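Local coordinates for uncharacterized protein (Desulfovibrio desulfuricans subsp. desulfuricans str. G20, PDB 2Q30) that is of unknown function but adopts the double-stranded beta-helix fold of the RmlC-like cupins and forms a two-chain assembly, at residues Lys34-Thr39 / Val102-Ala107; Glu56-Val61 / Gly81-Ala86; Gly43-Val48 / Gly93-Thr98. All coordinates share one frame; numbering follows the deposited sequence. Where two conformers were deposited one is given.

Contact 1. Residues Lys34-Thr39 / Val102-Ala107; sequences KIVSFT and VLVTIA
F38 meets both V102 and V104 where two antiparallel strands of the cupin double-stranded beta-helix lie edge to edge. The methyl CG2 of V104 sits at the rim of the F38 ring, near its plane, 3.6 Å from CE1. Farther back, F38 CB rests on V102 CG2. The ring gets there because CG is anti to the carbonyl carbon (chi1 -63°). V36 is on the same face, and in the conformer given here its CG2 lies 3.9 Å from V104 CB.

I35 and S37 point to the other face, with L103 and T105. T105 lies alongside I35, and its OG1 is 4.0 Å from I35 CG1. That hydroxyl is hydrogen-bonded to N58 of the second subunit, so this face belongs to the subunit interface. T105 also packs on T105 of the second subunit.

The backbone sets these positions. Three hydrogen-bonded pairs, K34 with I106, V36 with V104 and F38 with V102, each give two N-H...O bonds. The shortest runs from V104 N to V36 O at 2.7 Å. In the two non-hydrogen-bonded pairs the strands come closer, with 4.4 Å between the CA atoms of I35 and T105. Beyond the pair, strand 23-29 continues the sheet past I35 and S37, and strand 56-63 continues it past L103. L57 and I59 of that strand pack beside V104 on the same face. The tightest carbon contact is on the interface face, where I35 CG2 presses on L103 CD1 at 3.4 Å.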
loop_
_atom_site.group_PDB
_atom_site.type_symbol
_atom_site.label_atom_id
_atom_site.label_comp_id
_atom_site.label_asym_id
_atom_site.label_seq_id
_atom_site.Cartn_x
_atom_site.Cartn_y
_atom_site.Cartn_z
ATOM N N LYS A 34 -8.963 1.156 -7.481
ATOM C CA LYS A 34 -8.116 2.042 -8.264
ATOM C C LYS A 34 -6.895 2.268 -7.399
ATOM O O LYS A 34 -7.032 2.502 -6.195
ATOM C CB LYS A 34 -8.813 3.366 -8.581
ATOM C CG LYS A 34 -7.965 4.331 -9.410
ATOM C CD LYS A 34 -8.812 5.533 -9.813
ATOM C CE LYS A 34 -8.092 6.489 -10.700
ATOM N NZ LYS A 34 -9.002 7.612 -11.111
ATOM N N ILE A 35 -5.725 2.133 -8.002
ATOM C CA ILE A 35 -4.459 2.276 -7.337
ATOM C C ILE A 35 -3.704 3.350 -8.108
ATOM O O ILE A 35 -3.465 3.194 -9.319
ATOM C CB ILE A 35 -3.671 0.951 -7.315
ATOM C CG1 ILE A 35 -4.510 -0.186 -6.741
ATOM C CG2 ILE A 35 -2.394 1.117 -6.497
ATOM C CD1 ILE A 35 -3.786 -1.583 -6.713
ATOM N N VAL A 36 -3.330 4.424 -7.409
ATOM C CA VAL A 36 -2.593 5.538 -7.999
ATOM C C VAL A 36 -1.488 6.015 -7.069
ATOM O O VAL A 36 -1.636 5.984 -5.834
ATOM C CB VAL A 36 -3.543 6.726 -8.323
ATOM C CG1 VAL A 36 -4.399 6.392 -9.518
ATOM C CG2 VAL A 36 -4.403 7.096 -7.105
ATOM N N SER A 37 -0.382 6.442 -7.664
ATOM C CA SER A 37 0.748 6.941 -6.922
ATOM C C SER A 37 0.810 8.446 -7.093
ATOM O O SER A 37 0.307 8.987 -8.088
ATOM C CB SER A 37 2.059 6.302 -7.357
ATOM O OG SER A 37 2.415 6.647 -8.665
ATOM N N PHE A 38 1.412 9.094 -6.095
ATOM C CA PHE A 38 1.674 10.542 -6.099
ATOM C C PHE A 38 3.126 10.720 -5.694
ATOM O O PHE A 38 3.546 10.165 -4.679
ATOM C CB PHE A 38 0.740 11.278 -5.176
ATOM C CG PHE A 38 -0.703 11.181 -5.567
ATOM C CD1 PHE A 38 -1.501 10.148 -5.099
ATOM C CD2 PHE A 38 -1.285 12.156 -6.391
ATOM C CE1 PHE A 38 -2.856 10.080 -5.461
ATOM C CE2 PHE A 38 -2.613 12.087 -6.756
ATOM C CZ PHE A 38 -3.411 11.061 -6.284
ATOM N N THR A 39 3.905 11.406 -6.532
ATOM C CA THR A 39 5.334 11.619 -6.284
ATOM C C THR A 39 5.520 13.123 -6.108
ATOM O O THR A 39 5.097 13.921 -6.953
ATOM C CB THR A 39 6.211 11.086 -7.402
ATOM O OG1 THR A 39 5.820 9.722 -7.705
ATOM C CG2 THR A 39 7.684 11.157 -6.990
ATOM N N VAL A 102 3.871 8.221 -2.451
ATOM C CA VAL A 102 2.795 7.491 -1.787
ATOM C C VAL A 102 1.980 6.697 -2.792
ATOM O O VAL A 102 1.967 7.026 -3.964
ATOM C CB VAL A 102 1.854 8.426 -0.961
ATOM C CG1 VAL A 102 2.668 9.179 0.088
ATOM C CG2 VAL A 102 1.061 9.371 -1.860
ATOM N N LEU A 103 1.318 5.652 -2.296
ATOM C CA LEU A 103 0.435 4.808 -3.087
ATOM C C LEU A 103 -0.938 4.894 -2.475
ATOM O O LEU A 103 -1.094 4.698 -1.282
ATOM C CB LEU A 103 0.907 3.359 -3.061
ATOM C CG LEU A 103 0.186 2.432 -4.055
ATOM C CD1 LEU A 103 0.370 2.897 -5.512
ATOM C CD2 LEU A 103 0.729 1.005 -3.878
ATOM N N VAL A 104 -1.929 5.164 -3.306
ATOM C CA VAL A 104 -3.296 5.283 -2.868
ATOM C C VAL A 104 -4.089 4.163 -3.492
ATOM O O VAL A 104 -4.006 3.990 -4.681
ATOM C CB VAL A 104 -3.887 6.651 -3.291
ATOM C CG1 VAL A 104 -5.377 6.782 -2.817
ATOM C CG2 VAL A 104 -3.025 7.769 -2.744
ATOM N N THR A 105 -4.849 3.429 -2.676
ATOM C CA THR A 105 -5.763 2.365 -3.096
ATOM C C THR A 105 -7.153 2.801 -2.641
ATOM O O THR A 105 -7.355 3.092 -1.463
ATOM C CB THR A 105 -5.407 0.992 -2.494
ATOM O OG1 THR A 105 -4.063 0.671 -2.892
ATOM C CG2 THR A 105 -6.379 -0.085 -3.025
ATOM N N ILE A 106 -8.074 2.854 -3.585
ATOM C CA ILE A 106 -9.437 3.340 -3.398
ATOM C C ILE A 106 -10.373 2.190 -3.732
ATOM O O ILE A 106 -10.272 1.649 -4.822
ATOM C CB ILE A 106 -9.712 4.536 -4.342
ATOM C CG1 ILE A 106 -8.581 5.592 -4.258
ATOM C CG2 ILE A 106 -11.068 5.128 -4.029
ATOM C CD1 ILE A 106 -8.671 6.667 -5.331
ATOM N N ALA A 107 -11.255 1.820 -2.795
ATOM C CA ALA A 107 -12.213 0.698 -2.963
ATOM C C ALA A 107 -13.586 0.994 -2.338
ATOM O O ALA A 107 -13.644 1.478 -1.210
ATOM C CB ALA A 107 -11.677 -0.563 -2.358
#

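Contact 2. Residues Glu56-Val61 / Gly81-Ala86; sequences ELNIVV and GAVLVA
E56 reaches across the neighbouring strand beside A86 and V85. Its CB is 3.4 Å from A86 O. Its CG passes the same carbonyl. Beyond CG the chain is extended (chi2 165°), and this carries the carboxylate clear of A86. OE2 then has only a loose contact with V85 CG1, at 4.1 Å. The polar partners of the tip are on the second subunit: OE1 is hydrogen-bonded to S30 OG and N32 ND2 there, and OE2 has a weak bond to H28 NE2.

Behind this side chain the strands are antiparallel. L57 pairs with A86 and I59 with L84 through two N-H...O bonds each. L57 N to A86 O is short, 2.7 Å. At the other end V61 N bonds to A82 O, and V61 O takes the N-H of G81. G81 has a positive phi of 85°, a backbone shape that suits glycine, and lies just before the strand.

The faces differ. I59 and L84 lie side by side, with I59 CD1 3.8 Å from L84 CD2, and both pack on F68 inside the barrel. On the other face V60 CG2 meets V83 CG2 at 3.9 Å, and N58 CB lies near the CG2 methyls of V83 and V85. N58 ND2 makes a weak hydrogen bond to T105 OG1 of the second subunit.

A82 to V85 also pair in an antiparallel ladder with a strand of the second subunit. The face of L57, I59, L84 and A86 is apolar. The polar tips of E56 and N58 bond to the second subunit instead of across the strand pair, consistent with a part in its association.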
loop_
_atom_site.group_PDB
_atom_site.type_symbol
_atom_site.label_atom_id
_atom_site.label_comp_id
_atom_site.label_asym_id
_atom_site.label_seq_id
_atom_site.Cartn_x
_atom_site.Cartn_y
_atom_site.Cartn_z
ATOM N N GLU A 56 -13.693 3.613 0.747
ATOM C CA GLU A 56 -12.539 4.088 1.496
ATOM C C GLU A 56 -11.271 4.157 0.673
ATOM O O GLU A 56 -11.204 3.612 -0.407
ATOM C CB GLU A 56 -12.320 3.140 2.669
ATOM C CG GLU A 56 -13.318 3.322 3.789
ATOM C CD GLU A 56 -13.293 2.154 4.730
ATOM O OE1 GLU A 56 -13.830 1.103 4.345
ATOM O OE2 GLU A 56 -12.789 2.295 5.863
ATOM N N LEU A 57 -10.274 4.867 1.184
ATOM C CA LEU A 57 -8.952 4.823 0.574
ATOM C C LEU A 57 -7.921 4.528 1.631
ATOM O O LEU A 57 -8.154 4.776 2.816
ATOM C CB LEU A 57 -8.554 6.114 -0.152
ATOM C CG LEU A 57 -8.266 7.380 0.682
ATOM C CD1 LEU A 57 -7.459 8.372 -0.116
ATOM C CD2 LEU A 57 -9.541 7.989 1.151
ATOM N N ASN A 58 -6.776 4.007 1.197
ATOM C CA ASN A 58 -5.633 3.932 2.088
ATOM C C ASN A 58 -4.489 4.623 1.349
ATOM O O ASN A 58 -4.401 4.518 0.116
ATOM C CB ASN A 58 -5.353 2.520 2.624
ATOM C CG ASN A 58 -4.689 1.596 1.622
ATOM O OD1 ASN A 58 -3.532 1.745 1.297
ATOM N ND2 ASN A 58 -5.400 0.576 1.225
ATOM N N ILE A 59 -3.669 5.358 2.078
ATOM C CA ILE A 59 -2.518 6.052 1.517
ATOM C C ILE A 59 -1.302 5.483 2.225
ATOM O O ILE A 59 -1.187 5.650 3.433
ATOM C CB ILE A 59 -2.563 7.563 1.731
ATOM C CG1 ILE A 59 -3.852 8.152 1.159
ATOM C CG2 ILE A 59 -1.300 8.205 1.129
ATOM C CD1 ILE A 59 -3.984 9.671 1.271
ATOM N N VAL A 60 -0.395 4.861 1.471
ATOM C CA VAL A 60 0.805 4.248 2.029
ATOM C C VAL A 60 2.027 5.064 1.635
ATOM O O VAL A 60 2.227 5.320 0.464
ATOM C CB VAL A 60 0.977 2.813 1.492
ATOM C CG1 VAL A 60 2.189 2.143 2.192
ATOM C CG2 VAL A 60 -0.306 2.033 1.745
ATOM N N VAL A 61 2.848 5.465 2.609
ATOM C CA VAL A 61 4.059 6.233 2.316
ATOM C C VAL A 61 5.143 5.210 1.959
ATOM O O VAL A 61 5.578 4.449 2.807
ATOM C CB VAL A 61 4.532 7.132 3.487
ATOM C CG1 VAL A 61 5.730 7.946 3.061
ATOM C CG2 VAL A 61 3.387 8.052 3.963
ATOM N N GLY A 81 6.421 4.342 5.346
ATOM C CA GLY A 81 5.721 3.180 5.836
ATOM C C GLY A 81 4.428 3.464 6.585
ATOM O O GLY A 81 3.759 2.529 7.003
ATOM N N ALA A 82 4.071 4.738 6.780
ATOM C CA ALA A 82 2.818 5.096 7.431
ATOM C C ALA A 82 1.700 4.864 6.451
ATOM O O ALA A 82 1.896 4.996 5.235
ATOM C CB ALA A 82 2.822 6.552 7.918
ATOM N N VAL A 83 0.532 4.465 6.972
ATOM C CA VAL A 83 -0.660 4.251 6.159
ATOM C C VAL A 83 -1.817 4.996 6.782
ATOM O O VAL A 83 -2.022 4.883 7.977
ATOM C CB VAL A 83 -1.027 2.726 5.965
ATOM C CG1 VAL A 83 -1.202 2.020 7.250
ATOM C CG2 VAL A 83 -2.284 2.570 5.116
ATOM N N LEU A 84 -2.523 5.782 5.972
ATOM C CA LEU A 84 -3.722 6.500 6.381
ATOM C C LEU A 84 -4.863 5.709 5.792
ATOM O O LEU A 84 -4.748 5.329 4.647
ATOM C CB LEU A 84 -3.742 7.878 5.747
ATOM C CG LEU A 84 -4.984 8.755 5.962
ATOM C CD1 LEU A 84 -5.067 9.229 7.378
ATOM C CD2 LEU A 84 -4.890 9.919 4.981
ATOM N N VAL A 85 -5.926 5.451 6.567
ATOM C CA VAL A 85 -7.152 4.845 6.054
ATOM C C VAL A 85 -8.284 5.831 6.339
ATOM O O VAL A 85 -8.431 6.303 7.461
ATOM C CB VAL A 85 -7.499 3.475 6.662
ATOM C CG1 VAL A 85 -8.691 2.805 5.847
ATOM C CG2 VAL A 85 -6.298 2.557 6.630
ATOM N N ALA A 86 -9.101 6.090 5.334
ATOM C CA ALA A 86 -10.172 7.051 5.463
ATOM C C ALA A 86 -11.278 6.813 4.466
ATOM O O ALA A 86 -11.028 6.243 3.405
ATOM C CB ALA A 86 -9.607 8.493 5.272
#

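Contact 3. Residues Gly43-Val48 / Gly93-Thr98; sequences GQELPV and GVRAVT
This is an antiparallel strand pair at the margin of the smaller cupin sheet, where E45 and R95 form a salt bridge on the outer face. Strand 45-49 is an edge strand of this sheet within the chain, and strand 92-96 joins it to strand 66-69. E45 and R95 lie side by side. The guanidinium presents its edge to the carboxylate, yet the two planes are 85° apart. Both bonds are weak: NE of R95 is 3.5 Å from E45 OE1, and NH2 of R95 is 3.3 Å from E45 OE2. The stronger partner of R95 is D73, which also takes NH2.

The other face is apolar. L46 CB rests 4.2 Å from V94 CB, and F40 and F38 pack on this side. L46 and V94 form a hydrogen-bonded pair; A96 N bonds to Q44 O at 2.8 Å. G43 N bonds to A96 O at 2.7 Å. G93 has no side chain, which lets V48 CG2 and L46 O come close to its CA. An apolar face turned to the other sheet and a polar outer face fit the two-sheet barrel of the double-stranded beta-helix.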
loop_
_atom_site.group_PDB
_atom_site.type_symbol
_atom_site.label_atom_id
_atom_site.label_comp_id
_atom_site.label_asym_id
_atom_site.label_seq_id
_atom_site.Cartn_x
_atom_site.Cartn_y
_atom_site.Cartn_z
ATOM N N GLY A 43 8.084 19.757 -0.035
ATOM C CA GLY A 43 7.238 20.950 0.007
ATOM C C GLY A 43 6.014 20.911 -0.884
ATOM O O GLY A 43 5.145 21.762 -0.741
ATOM N N GLN A 44 5.927 19.944 -1.803
ATOM C CA GLN A 44 4.743 19.820 -2.661
ATOM C C GLN A 44 3.639 19.130 -1.873
ATOM O O GLN A 44 3.885 18.461 -0.839
ATOM C CB GLN A 44 5.038 19.081 -3.950
ATOM C CG GLN A 44 6.055 19.796 -4.828
ATOM C CD GLN A 44 6.222 19.132 -6.192
ATOM O OE1 GLN A 44 6.123 17.917 -6.317
ATOM N NE2 GLN A 44 6.515 19.928 -7.210
ATOM N N GLU A 45 2.427 19.289 -2.381
ATOM C CA GLU A 45 1.249 18.838 -1.690
ATOM C C GLU A 45 0.137 18.420 -2.620
ATOM O O GLU A 45 -0.065 19.031 -3.647
ATOM C CB GLU A 45 0.760 20.042 -0.882
ATOM C CG GLU A 45 -0.396 19.833 0.068
ATOM C CD GLU A 45 -0.822 21.133 0.727
ATOM O OE1 GLU A 45 -0.008 22.093 0.758
ATOM O OE2 GLU A 45 -1.976 21.183 1.204
ATOM N N LEU A 46 -0.571 17.376 -2.219
ATOM C CA LEU A 46 -1.795 16.939 -2.861
ATOM C C LEU A 46 -2.784 17.677 -1.968
ATOM O O LEU A 46 -2.873 17.354 -0.771
ATOM C CB LEU A 46 -1.982 15.438 -2.743
ATOM C CG LEU A 46 -3.319 14.827 -3.138
ATOM C CD1 LEU A 46 -3.685 15.177 -4.586
ATOM C CD2 LEU A 46 -3.206 13.339 -2.930
ATOM N N PRO A 47 -3.486 18.692 -2.504
ATOM C CA PRO A 47 -4.383 19.447 -1.666
ATOM C C PRO A 47 -5.508 18.619 -1.053
ATOM O O PRO A 47 -5.925 17.604 -1.617
ATOM C CB PRO A 47 -4.960 20.494 -2.629
ATOM C CG PRO A 47 -3.999 20.581 -3.690
ATOM C CD PRO A 47 -3.501 19.220 -3.879
ATOM N N VAL A 48 -5.985 19.070 0.092
ATOM C CA VAL A 48 -7.077 18.391 0.767
ATOM C C VAL A 48 -8.306 18.340 -0.163
ATOM O O VAL A 48 -8.656 19.331 -0.829
ATOM C CB VAL A 48 -7.353 18.984 2.170
ATOM C CG1 VAL A 48 -8.623 18.422 2.775
ATOM C CG2 VAL A 48 -6.152 18.688 3.076
ATOM N N GLY A 93 -5.565 14.864 2.251
ATOM C CA GLY A 93 -4.532 15.455 1.432
ATOM C C GLY A 93 -3.219 14.976 1.942
ATOM O O GLY A 93 -3.151 14.307 3.010
ATOM N N VAL A 94 -2.167 15.288 1.192
ATOM C CA VAL A 94 -0.807 14.844 1.554
ATOM C C VAL A 94 0.159 15.986 1.314
ATOM O O VAL A 94 0.059 16.618 0.287
ATOM C CB VAL A 94 -0.372 13.652 0.698
ATOM C CG1 VAL A 94 1.044 13.261 1.025
ATOM C CG2 VAL A 94 -1.316 12.458 0.898
ATOM N N ARG A 95 1.063 16.234 2.266
ATOM C CA ARG A 95 2.089 17.258 2.163
ATOM C C ARG A 95 3.435 16.569 2.311
ATOM O O ARG A 95 3.622 15.798 3.239
ATOM C CB ARG A 95 1.884 18.282 3.260
ATOM C CG ARG A 95 2.678 19.548 3.085
ATOM C CD ARG A 95 2.269 20.534 4.158
ATOM N NE ARG A 95 0.920 21.003 3.903
ATOM C CZ ARG A 95 -0.040 21.241 4.801
ATOM N NH1 ARG A 95 0.091 21.003 6.101
ATOM N NH2 ARG A 95 -1.199 21.666 4.357
ATOM N N ALA A 96 4.355 16.827 1.387
ATOM C CA ALA A 96 5.669 16.228 1.425
ATOM C C ALA A 96 6.631 17.146 2.186
ATOM O O ALA A 96 6.760 18.327 1.838
ATOM C CB ALA A 96 6.172 16.024 0.046
ATOM N N VAL A 97 7.291 16.612 3.216
ATOM C CA VAL A 97 8.349 17.340 3.937
ATOM C C VAL A 97 9.667 17.113 3.167
ATOM O O VAL A 97 10.419 18.052 2.938
ATOM C CB VAL A 97 8.449 16.926 5.426
ATOM C CG1 VAL A 97 9.711 17.526 6.066
ATOM C CG2 VAL A 97 7.170 17.365 6.184
ATOM N N THR A 98 9.951 15.855 2.832
ATOM C CA THR A 98 11.097 15.480 2.005
ATOM C C THR A 98 10.514 15.072 0.656
ATOM O O THR A 98 9.284 15.029 0.476
ATOM C CB THR A 98 11.880 14.255 2.575
ATOM O OG1 THR A 98 11.059 13.074 2.542
ATOM C CG2 THR A 98 12.357 14.480 3.998
#

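Overall arrangement
Contacts 1 and 2 are buried and belong to one sheet. Strands 100-107 and 56-63 are neighbours in it, and L103 O with V60 N and T105 O with N58 N probably bond between them. Contact 3 lies in the other sheet, is partly buried and is not touched by the second subunit. Both larger-sheet contacts reach that subunit, through T105 in one and through E56, N58 and the edge strand in the other. Apolar packing joins the two sheets: F38 touches L46, and I59 touches V94. Across their segments, contacts 1 and 2 rely on backbone bonds and apolar packing, with an aromatic ring in contact 1, whereas contact 3 adds a weak salt bridge on its outer face.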